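Local coordinates for protein protoporphyrinogen oxidase (Exiguobacterium sibiricum, PDB 3LOV) that probably oxidises coproporphyrinogen III to coproporphyrin III with bound FAD and molecular oxygen, a late step in coproporphyrin-dependent heme b biosynthesis, at residues F91-G96 with A336-T341; V313-D318 with A383-L388; E375-L380 with V401-L406. All coordinates share one frame; numbering follows the deposited sequence.

Following the chain from the N terminus, the first segment to take part lies on strand 90-94. Contact 1 joins the end of this strand to 336-341 and closes a loop of about 240 residues. Strand 307-318 lies inside that loop, while helix 377-392 follows it, so contact 2 (313-318 with 383-388) crosses contact 1. Contact 3 (375-380 with 401-406) closes the shortest loop, in series with contact 1 and crossing contact 2. All three reach one mixed sheet, and contacts 2 and 3 lay the same helix on neighbouring strands of it. Asp387 of contact 2 accepts a probable hydrogen bond from Ile340 N of contact 1; Thr314 N probably bonds to Ile402 O between contacts 2 and 3.

Contact 1. Residues F91-G96 with A336-T341; sequences FILDTG and APYSIT
Leu93, near the end of strand 90-94, sets its CD2 methyl on one face of the Tyr338 ring in a CH-pi contact. CD2 lies 3.8 Å from the ring centroid and 16° off the ring normal, so it sits well over the face, displaced a little toward the rim, with CE2 as the nearest ring atom at 3.7 Å. With CG anti to the backbone N (chi1 -175°), the leucine extends toward the tyrosine, and the two side chains meet at roughly a right angle. At Asp94 the backbone carries the contact. A water bridges the segments, donating to Asp94 O at 2.7 Å and lying 2.7 Å from Tyr338 OH, in the plane of the tyrosine ring. The CB of Asp94 points away from 336-341, and OD1 hydrogen-bonds His99 NE2 and takes a weak bond from Gly96 N. The methyl of Ala336 packs on the peptide that follows, with CB 3.8 Å from Asp94 C, and also lies at the edge of the Tyr338 ring. Thr95 then closes the contact through its methyl. CG2 stands anti to the carbonyl carbon, pressing within 3.5 Å of Ala336 CA and 3.8 Å of Pro337 CD. Pro337 is the centre of an inverse gamma turn, in which Tyr338 N bonds to Ala336 O and the chain bends tightly between the two residues that flank the proline. No direct hydrogen bond links the segments. Strand 90-94 runs between strands 97-100 and 329-332 of the mixed sheet, and Leu93 also touches Phe330, Leu98 and Ile391. Helix 377-392 packs against the tyrosine through Asp387 and Ile391, and its Lys390 NZ has a weak hydrogen bond with Tyr338 OH, so the Tyr338 side chain touches both this helix and Leu93 of strand 90-94.

Contact 2. Residues V313-D318 with A383-L388; sequences VTMIFD and AVLQDL
Met315, a selenomethionine, reaches from strand 307-318 to Val384 and Leu388 of helix 377-392. Its CB points toward the helix, and CG stands anti to the carbonyl carbon (chi1 -73°), beyond which the chain stays extended and carries the selenium across. SE lies 3.6 Å from Leu388 CD1 and 4.0 Å from Val384 CG1, sliding past both side chains in the opposite direction. The terminal CE is modelled too close to Leu385 for carbon atoms, so the exact position of this methyl is doubtful. Two residues earlier on the same face of the strand, Val313 meets Val384 tip to tip, with the two CG2 methyls 3.9 Å apart. Val384 thus divides its branches between two strand residues, CG2 facing Val313 and CG1 facing the selenium. Trimming Val384 to an alanine is likely to open a gap between helix and strand, leaving Val313 CG2 without its opposing methyl and the selenium without its CG1 neighbour. The contact is wholly apolar. The segment axes pass 10.3 Å apart at closest approach and their directions differ by 62°, so the helix runs slantwise over the strand. Strand 307-318 lies between strands 357-364 and 400-411, and Val401 of the latter touches both Val313 and Met315. Toward strands 357-364 and 340-345, Val384 also rests on Ala362, Val364 and Ile340, and Leu388 on Ile340 and Cys343, so helix 377-392 spans several strands of the mixed sheet.

Contact 3. Residues E375-L380 with V401-L406; sequences ESDEVL and VIISRL
Arg405 forms a salt bridge with Asp377 in which two guanidinium nitrogens converge on a single carboxylate oxygen. NH1 donates to OD1 of Asp377 at 2.7 Å and NH2 donates to the same OD1 at 2.8 Å. This oxygen is met nearly along its C-O direction and lies almost in the guanidinium plane, and the carboxylate plane itself is turned only 7° from that of the arginine. NH2 makes a further bond, 2.9 Å to Glu375 O, approaching within the carbonyl plane although the oxygen is tilted 29° out of the guanidinium plane. NE donates to Val373 O, so Val373 O, Glu375 O and Asp377 OD1 together restrain the rotation of the guanidinium. The arginine reaches them with its chain extended from CG to NE, CG standing anti to the carbonyl carbon. Leu380 covers one face of the guanidinium, its CD2 3.5 Å from NH2. Farther out, Ile403 lays CD1 3.6 Å from Asp377 CG, the two side chains crossing at a slant, while its CG2 packs on Leu380 CD2 at 4.0 Å. The aspartate is therefore held by charge at OD1 and touched by a methyl at CG. Ser376 is the N-cap of helix 377-392, its OG accepting from Val379 N in a bond close to straight (167°). Arg405 thus ties the capped start of this helix to the outermost strand, 400-411, of the mixed sheet. The next residue, Leu406, touches the FAD, while the Arg405 side chain stays about 9 Å from it, so the strand links this helix start to the flavin pocket of this amine-oxidase-type flavoprotein.

Contact 1. Residues F91-G96 with A336-T341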
loop_
_atom_site.group_PDB
_atom_site.type_symbol
_atom_site.label_atom_id
_atom_site.label_comp_id
_atom_site.label_asym_id
_atom_site.label_seq_id
_atom_site.Cartn_x
_atom_site.Cartn_y
_atom_site.Cartn_z
ATOM N N PHE A 91 -8.973 -13.255 11.232
ATOM C CA PHE A 91 -10.354 -13.638 10.981
ATOM C C PHE A 91 -10.863 -13.018 9.693
ATOM O O PHE A 91 -10.288 -12.046 9.181
ATOM C CB PHE A 91 -11.286 -13.174 12.118
ATOM C CG PHE A 91 -10.962 -13.732 13.482
ATOM C CD1 PHE A 91 -11.476 -14.967 13.890
ATOM C CD2 PHE A 91 -10.195 -12.982 14.396
ATOM C CE1 PHE A 91 -11.200 -15.465 15.174
ATOM C CE2 PHE A 91 -9.921 -13.454 15.682
ATOM C CZ PHE A 91 -10.420 -14.707 16.076
ATOM N N ILE A 92 -11.903 -13.630 9.146
ATOM C CA ILE A 92 -12.751 -13.037 8.098
ATOM C C ILE A 92 -14.099 -12.824 8.751
ATOM O O ILE A 92 -14.651 -13.762 9.348
ATOM C CB ILE A 92 -13.048 -13.946 6.873
ATOM C CG1 ILE A 92 -11.794 -14.611 6.300
ATOM C CG2 ILE A 92 -13.666 -13.145 5.765
ATOM C CD1 ILE A 92 -10.898 -13.701 5.443
ATOM N N LEU A 93 -14.614 -11.608 8.628
ATOM C CA LEU A 93 -15.989 -11.270 8.955
ATOM C C LEU A 93 -16.834 -11.268 7.700
ATOM O O LEU A 93 -16.578 -10.502 6.759
ATOM C CB LEU A 93 -16.059 -9.871 9.568
ATOM C CG LEU A 93 -17.398 -9.337 10.093
ATOM C CD1 LEU A 93 -17.934 -10.179 11.258
ATOM C CD2 LEU A 93 -17.202 -7.922 10.570
ATOM N N ASP A 94 -17.832 -12.136 7.668
ATOM C CA ASP A 94 -18.893 -12.031 6.673
ATOM C C ASP A 94 -20.276 -11.944 7.321
ATOM O O ASP A 94 -20.401 -11.737 8.533
ATOM C CB ASP A 94 -18.800 -13.188 5.702
ATOM C CG ASP A 94 -19.066 -14.535 6.342
ATOM O OD1 ASP A 94 -19.575 -14.637 7.491
ATOM O OD2 ASP A 94 -18.725 -15.518 5.665
ATOM N N THR A 95 -21.314 -12.113 6.511
ATOM C CA THR A 95 -22.670 -11.959 6.989
ATOM C C THR A 95 -22.983 -13.033 8.031
ATOM O O THR A 95 -23.783 -12.801 8.931
ATOM C CB THR A 95 -23.678 -11.988 5.836
ATOM O OG1 THR A 95 -23.414 -13.119 5.014
ATOM C CG2 THR A 95 -23.533 -10.796 4.983
ATOM N N GLY A 96 -22.299 -14.173 7.947
ATOM C CA GLY A 96 -22.422 -15.226 8.937
ATOM C C GLY A 96 -21.575 -15.097 10.191
ATOM O O GLY A 96 -21.490 -16.048 10.962
ATOM N N ALA A 336 -20.971 -7.845 3.399
ATOM C CA ALA A 336 -21.551 -7.897 4.757
ATOM C C ALA A 336 -22.040 -6.516 5.155
ATOM O O ALA A 336 -21.540 -5.543 4.634
ATOM C CB ALA A 336 -20.510 -8.430 5.798
ATOM N N PRO A 337 -22.978 -6.412 6.117
ATOM C CA PRO A 337 -23.534 -5.077 6.438
ATOM C C PRO A 337 -22.689 -4.232 7.407
ATOM O O PRO A 337 -23.087 -4.023 8.560
ATOM C CB PRO A 337 -24.916 -5.430 7.015
ATOM C CG PRO A 337 -24.705 -6.770 7.653
ATOM C CD PRO A 337 -23.759 -7.492 6.751
ATOM N N TYR A 338 -21.525 -3.760 6.938
ATOM C CA TYR A 338 -20.586 -2.993 7.763
ATOM C C TYR A 338 -19.954 -1.884 6.953
ATOM O O TYR A 338 -19.800 -2.005 5.759
ATOM C CB TYR A 338 -19.468 -3.894 8.315
ATOM C CG TYR A 338 -19.973 -5.026 9.144
ATOM C CD1 TYR A 338 -20.309 -4.821 10.479
ATOM C CD2 TYR A 338 -20.142 -6.279 8.610
ATOM C CE1 TYR A 338 -20.790 -5.840 11.268
ATOM C CE2 TYR A 338 -20.636 -7.318 9.388
ATOM C CZ TYR A 338 -20.954 -7.087 10.725
ATOM O OH TYR A 338 -21.449 -8.095 11.527
ATOM N N SER A 339 -19.603 -0.806 7.627
ATOM C CA SER A 339 -18.821 0.260 7.046
ATOM C C SER A 339 -17.332 -0.058 7.029
ATOM O O SER A 339 -16.648 0.318 6.085
ATOM C CB SER A 339 -19.063 1.545 7.837
ATOM O OG SER A 339 -20.439 1.899 7.804
ATOM N N ILE A 340 -16.817 -0.762 8.036
ATOM C CA ILE A 340 -15.394 -1.069 8.070
ATOM C C ILE A 340 -14.973 -2.223 7.144
ATOM O O ILE A 340 -15.668 -3.233 7.034
ATOM C CB ILE A 340 -14.859 -1.292 9.504
ATOM C CG1 ILE A 340 -15.388 -2.571 10.160
ATOM C CG2 ILE A 340 -15.207 -0.122 10.373
ATOM C CD1 ILE A 340 -14.909 -2.711 11.661
ATOM N N THR A 341 -13.826 -2.065 6.481
ATOM C CA THR A 341 -13.298 -3.101 5.601
ATOM C C THR A 341 -12.295 -4.013 6.312
ATOM O O THR A 341 -12.007 -5.121 5.834
ATOM C CB THR A 341 -12.583 -2.466 4.420
ATOM O OG1 THR A 341 -11.365 -1.894 4.888
ATOM C CG2 THR A 341 -13.484 -1.321 3.759
HETATM O O HOH W 1 -21.581 -10.636 10.655
#

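Contact 2. Residues V313-D318 with A383-L388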
loop_
_atom_site.group_PDB
_atom_site.type_symbol
_atom_site.label_atom_id
_atom_site.label_comp_id
_atom_site.label_asym_id
_atom_site.label_seq_id
_atom_site.Cartn_x
_atom_site.Cartn_y
_atom_site.Cartn_z
ATOM N N VAL A 313 -9.430 4.818 11.545
ATOM C CA VAL A 313 -10.098 5.298 12.743
ATOM C C VAL A 313 -9.562 4.419 13.874
ATOM O O VAL A 313 -9.802 3.224 13.895
ATOM C CB VAL A 313 -11.640 5.250 12.616
ATOM C CG1 VAL A 313 -12.314 5.806 13.919
ATOM C CG2 VAL A 313 -12.097 6.024 11.368
ATOM N N THR A 314 -8.759 5.016 14.743
ATOM C CA THR A 314 -8.070 4.292 15.788
ATOM C C THR A 314 -8.748 4.639 17.088
ATOM O O THR A 314 -8.966 5.802 17.364
ATOM C CB THR A 314 -6.572 4.653 15.871
ATOM O OG1 THR A 314 -5.877 4.106 14.733
ATOM C CG2 THR A 314 -5.972 4.085 17.162
HETATM N N MSE A 315 -9.119 3.616 17.856
HETATM C CA MSE A 315 -9.771 3.801 19.167
HETATM C C MSE A 315 -8.897 3.227 20.283
HETATM O O MSE A 315 -8.550 2.044 20.244
HETATM C CB MSE A 315 -11.112 3.089 19.177
HETATM C CG MSE A 315 -12.157 3.790 18.360
HETATM SE SE MSE A 315 -13.477 2.564 17.683
HETATM C CE MSE A 315 -14.766 3.967 17.535
ATOM N N ILE A 316 -8.546 4.091 21.240
ATOM C CA ILE A 316 -7.706 3.754 22.375
ATOM C C ILE A 316 -8.647 3.489 23.541
ATOM O O ILE A 316 -9.425 4.341 23.915
ATOM C CB ILE A 316 -6.734 4.904 22.760
ATOM C CG1 ILE A 316 -5.592 5.036 21.731
ATOM C CG2 ILE A 316 -6.150 4.653 24.184
ATOM C CD1 ILE A 316 -4.875 6.388 21.733
ATOM N N PHE A 317 -8.560 2.291 24.102
ATOM C CA PHE A 317 -9.330 1.902 25.280
ATOM C C PHE A 317 -8.409 1.604 26.427
ATOM O O PHE A 317 -7.305 1.089 26.214
ATOM C CB PHE A 317 -10.063 0.601 25.003
ATOM C CG PHE A 317 -11.040 0.689 23.885
ATOM C CD1 PHE A 317 -12.356 1.085 24.127
ATOM C CD2 PHE A 317 -10.648 0.387 22.584
ATOM C CE1 PHE A 317 -13.278 1.158 23.086
ATOM C CE2 PHE A 317 -11.557 0.451 21.551
ATOM C CZ PHE A 317 -12.874 0.846 21.790
ATOM N N ASP A 318 -8.869 1.844 27.652
ATOM C CA ASP A 318 -8.164 1.317 28.816
ATOM C C ASP A 318 -8.031 -0.204 28.648
ATOM O O ASP A 318 -8.913 -0.852 28.076
ATOM C CB ASP A 318 -8.886 1.692 30.120
ATOM C CG ASP A 318 -8.516 3.089 30.609
ATOM O OD1 ASP A 318 -7.302 3.397 30.639
ATOM O OD2 ASP A 318 -9.432 3.874 30.964
ATOM N N ALA A 383 -20.258 5.372 12.701
ATOM C CA ALA A 383 -20.336 4.187 11.857
ATOM C C ALA A 383 -19.333 3.117 12.313
ATOM O O ALA A 383 -19.687 1.948 12.446
ATOM C CB ALA A 383 -20.078 4.560 10.399
ATOM N N VAL A 384 -18.089 3.524 12.546
ATOM C CA VAL A 384 -17.055 2.585 13.003
ATOM C C VAL A 384 -17.458 1.978 14.364
ATOM O O VAL A 384 -17.327 0.761 14.579
ATOM C CB VAL A 384 -15.629 3.247 13.062
ATOM C CG1 VAL A 384 -14.610 2.342 13.826
ATOM C CG2 VAL A 384 -15.093 3.505 11.680
ATOM N N LEU A 385 -17.949 2.816 15.272
ATOM C CA LEU A 385 -18.345 2.337 16.610
ATOM C C LEU A 385 -19.485 1.338 16.550
ATOM O O LEU A 385 -19.413 0.278 17.181
ATOM C CB LEU A 385 -18.715 3.481 17.551
ATOM C CG LEU A 385 -17.524 3.816 18.439
ATOM C CD1 LEU A 385 -17.486 5.300 18.886
ATOM C CD2 LEU A 385 -17.457 2.829 19.600
ATOM N N GLN A 386 -20.526 1.663 15.792
ATOM C CA GLN A 386 -21.632 0.733 15.617
ATOM C C GLN A 386 -21.164 -0.625 15.084
ATOM O O GLN A 386 -21.659 -1.675 15.503
ATOM C CB GLN A 386 -22.642 1.285 14.630
ATOM C CG GLN A 386 -23.337 2.532 15.103
ATOM C CD GLN A 386 -24.495 2.921 14.201
ATOM O OE1 GLN A 386 -24.994 2.096 13.415
ATOM N NE2 GLN A 386 -24.943 4.176 14.321
ATOM N N ASP A 387 -20.269 -0.601 14.103
ATOM C CA ASP A 387 -19.792 -1.847 13.520
ATOM C C ASP A 387 -19.138 -2.642 14.614
ATOM O O ASP A 387 -19.484 -3.794 14.826
ATOM C CB ASP A 387 -18.799 -1.605 12.368
ATOM C CG ASP A 387 -19.479 -1.199 11.064
ATOM O OD1 ASP A 387 -20.714 -1.249 11.002
ATOM O OD2 ASP A 387 -18.778 -0.835 10.082
ATOM N N LEU A 388 -18.210 -2.030 15.333
ATOM C CA LEU A 388 -17.430 -2.775 16.308
ATOM C C LEU A 388 -18.303 -3.291 17.465
ATOM O O LEU A 388 -18.161 -4.434 17.910
ATOM C CB LEU A 388 -16.270 -1.935 16.830
ATOM C CG LEU A 388 -15.088 -1.783 15.858
ATOM C CD1 LEU A 388 -14.037 -0.807 16.413
ATOM C CD2 LEU A 388 -14.447 -3.163 15.533
#

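Contact 3. Residues E375-L380 with V401-L406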
loop_
_atom_site.group_PDB
_atom_site.type_symbol
_atom_site.label_atom_id
_atom_site.label_comp_id
_atom_site.label_asym_id
_atom_site.label_seq_id
_atom_site.Cartn_x
_atom_site.Cartn_y
_atom_site.Cartn_z
ATOM N N GLU A 375 -17.275 12.211 4.876
ATOM C CA GLU A 375 -18.200 12.695 5.894
ATOM C C GLU A 375 -17.441 13.220 7.100
ATOM O O GLU A 375 -16.237 13.023 7.236
ATOM C CB GLU A 375 -19.172 11.592 6.351
ATOM C CG GLU A 375 -20.073 11.045 5.252
ATOM C CD GLU A 375 -21.084 12.079 4.706
ATOM O OE1 GLU A 375 -21.505 12.949 5.487
ATOM O OE2 GLU A 375 -21.456 12.016 3.500
ATOM N N SER A 376 -18.167 13.895 7.977
ATOM C CA SER A 376 -17.602 14.434 9.221
ATOM C C SER A 376 -17.024 13.359 10.129
ATOM O O SER A 376 -17.476 12.212 10.085
ATOM C CB SER A 376 -18.715 15.141 10.026
ATOM O OG SER A 376 -19.606 14.201 10.631
ATOM N N ASP A 377 -16.101 13.769 10.997
ATOM C CA ASP A 377 -15.566 12.924 12.070
ATOM C C ASP A 377 -16.616 12.207 12.936
ATOM O O ASP A 377 -16.394 11.073 13.344
ATOM C CB ASP A 377 -14.720 13.756 13.036
ATOM C CG ASP A 377 -13.367 14.103 12.484
ATOM O OD1 ASP A 377 -13.091 13.782 11.313
ATOM O OD2 ASP A 377 -12.571 14.710 13.232
ATOM N N GLU A 378 -17.726 12.873 13.244
ATOM C CA GLU A 378 -18.744 12.286 14.118
ATOM C C GLU A 378 -19.506 11.188 13.390
ATOM O O GLU A 378 -19.793 10.159 13.984
ATOM C CB GLU A 378 -19.738 13.338 14.656
ATOM C CG GLU A 378 -19.074 14.631 15.152
ATOM C CD GLU A 378 -18.889 15.639 14.016
ATOM O OE1 GLU A 378 -19.927 16.145 13.527
ATOM O OE2 GLU A 378 -17.727 15.902 13.597
ATOM N N VAL A 379 -19.824 11.405 12.110
ATOM C CA VAL A 379 -20.492 10.375 11.304
ATOM C C VAL A 379 -19.585 9.147 11.030
ATOM O O VAL A 379 -20.025 8.003 11.106
ATOM C CB VAL A 379 -21.026 10.965 9.990
ATOM C CG1 VAL A 379 -21.489 9.885 9.081
ATOM C CG2 VAL A 379 -22.173 11.919 10.272
ATOM N N LEU A 380 -18.320 9.399 10.722
ATOM C CA LEU A 380 -17.317 8.339 10.516
ATOM C C LEU A 380 -17.086 7.544 11.813
ATOM O O LEU A 380 -17.099 6.326 11.837
ATOM C CB LEU A 380 -16.016 8.984 10.058
ATOM C CG LEU A 380 -14.838 8.161 9.570
ATOM C CD1 LEU A 380 -15.276 7.066 8.563
ATOM C CD2 LEU A 380 -13.848 9.126 8.936
ATOM N N VAL A 401 -10.067 8.767 20.249
ATOM C CA VAL A 401 -10.195 8.360 18.865
ATOM C C VAL A 401 -9.280 9.220 17.993
ATOM O O VAL A 401 -9.209 10.408 18.175
ATOM C CB VAL A 401 -11.680 8.391 18.415
ATOM C CG1 VAL A 401 -11.846 7.852 17.022
ATOM C CG2 VAL A 401 -12.506 7.561 19.369
ATOM N N ILE A 402 -8.542 8.592 17.074
ATOM C CA ILE A 402 -7.629 9.291 16.158
ATOM C C ILE A 402 -8.085 8.921 14.753
ATOM O O ILE A 402 -8.059 7.730 14.358
ATOM C CB ILE A 402 -6.129 8.865 16.378
ATOM C CG1 ILE A 402 -5.682 9.108 17.841
ATOM C CG2 ILE A 402 -5.160 9.594 15.345
ATOM C CD1 ILE A 402 -4.526 8.109 18.392
ATOM N N ILE A 403 -8.540 9.935 14.012
ATOM C CA ILE A 403 -9.065 9.788 12.663
ATOM C C ILE A 403 -8.072 10.368 11.640
ATOM O O ILE A 403 -7.595 11.473 11.807
ATOM C CB ILE A 403 -10.431 10.523 12.515
ATOM C CG1 ILE A 403 -11.541 9.789 13.283
ATOM C CG2 ILE A 403 -10.836 10.625 11.069
ATOM C CD1 ILE A 403 -12.849 10.613 13.374
ATOM N N SER A 404 -7.744 9.608 10.612
ATOM C CA SER A 404 -6.864 10.082 9.546
ATOM C C SER A 404 -7.494 9.736 8.216
ATOM O O SER A 404 -8.224 8.756 8.111
ATOM C CB SER A 404 -5.501 9.427 9.654
ATOM O OG SER A 404 -5.010 9.590 10.971
ATOM N N ARG A 405 -7.248 10.566 7.213
ATOM C CA ARG A 405 -7.927 10.447 5.915
ATOM C C ARG A 405 -6.875 10.512 4.829
ATOM O O ARG A 405 -6.104 11.460 4.777
ATOM C CB ARG A 405 -8.956 11.577 5.695
ATOM C CG ARG A 405 -10.240 11.454 6.536
ATOM C CD ARG A 405 -11.176 12.648 6.325
ATOM N NE ARG A 405 -12.439 12.500 7.047
ATOM C CZ ARG A 405 -12.632 12.827 8.316
ATOM N NH1 ARG A 405 -11.640 13.336 9.038
ATOM N NH2 ARG A 405 -13.839 12.663 8.864
ATOM N N LEU A 406 -6.858 9.499 3.975
ATOM C CA LEU A 406 -5.910 9.394 2.885
ATOM C C LEU A 406 -6.692 9.493 1.584
ATOM O O LEU A 406 -7.160 8.462 1.039
ATOM C CB LEU A 406 -5.151 8.093 3.018
ATOM C CG LEU A 406 -4.402 8.007 4.366
ATOM C CD1 LEU A 406 -5.186 7.207 5.469
ATOM C CD2 LEU A 406 -3.076 7.404 4.117
#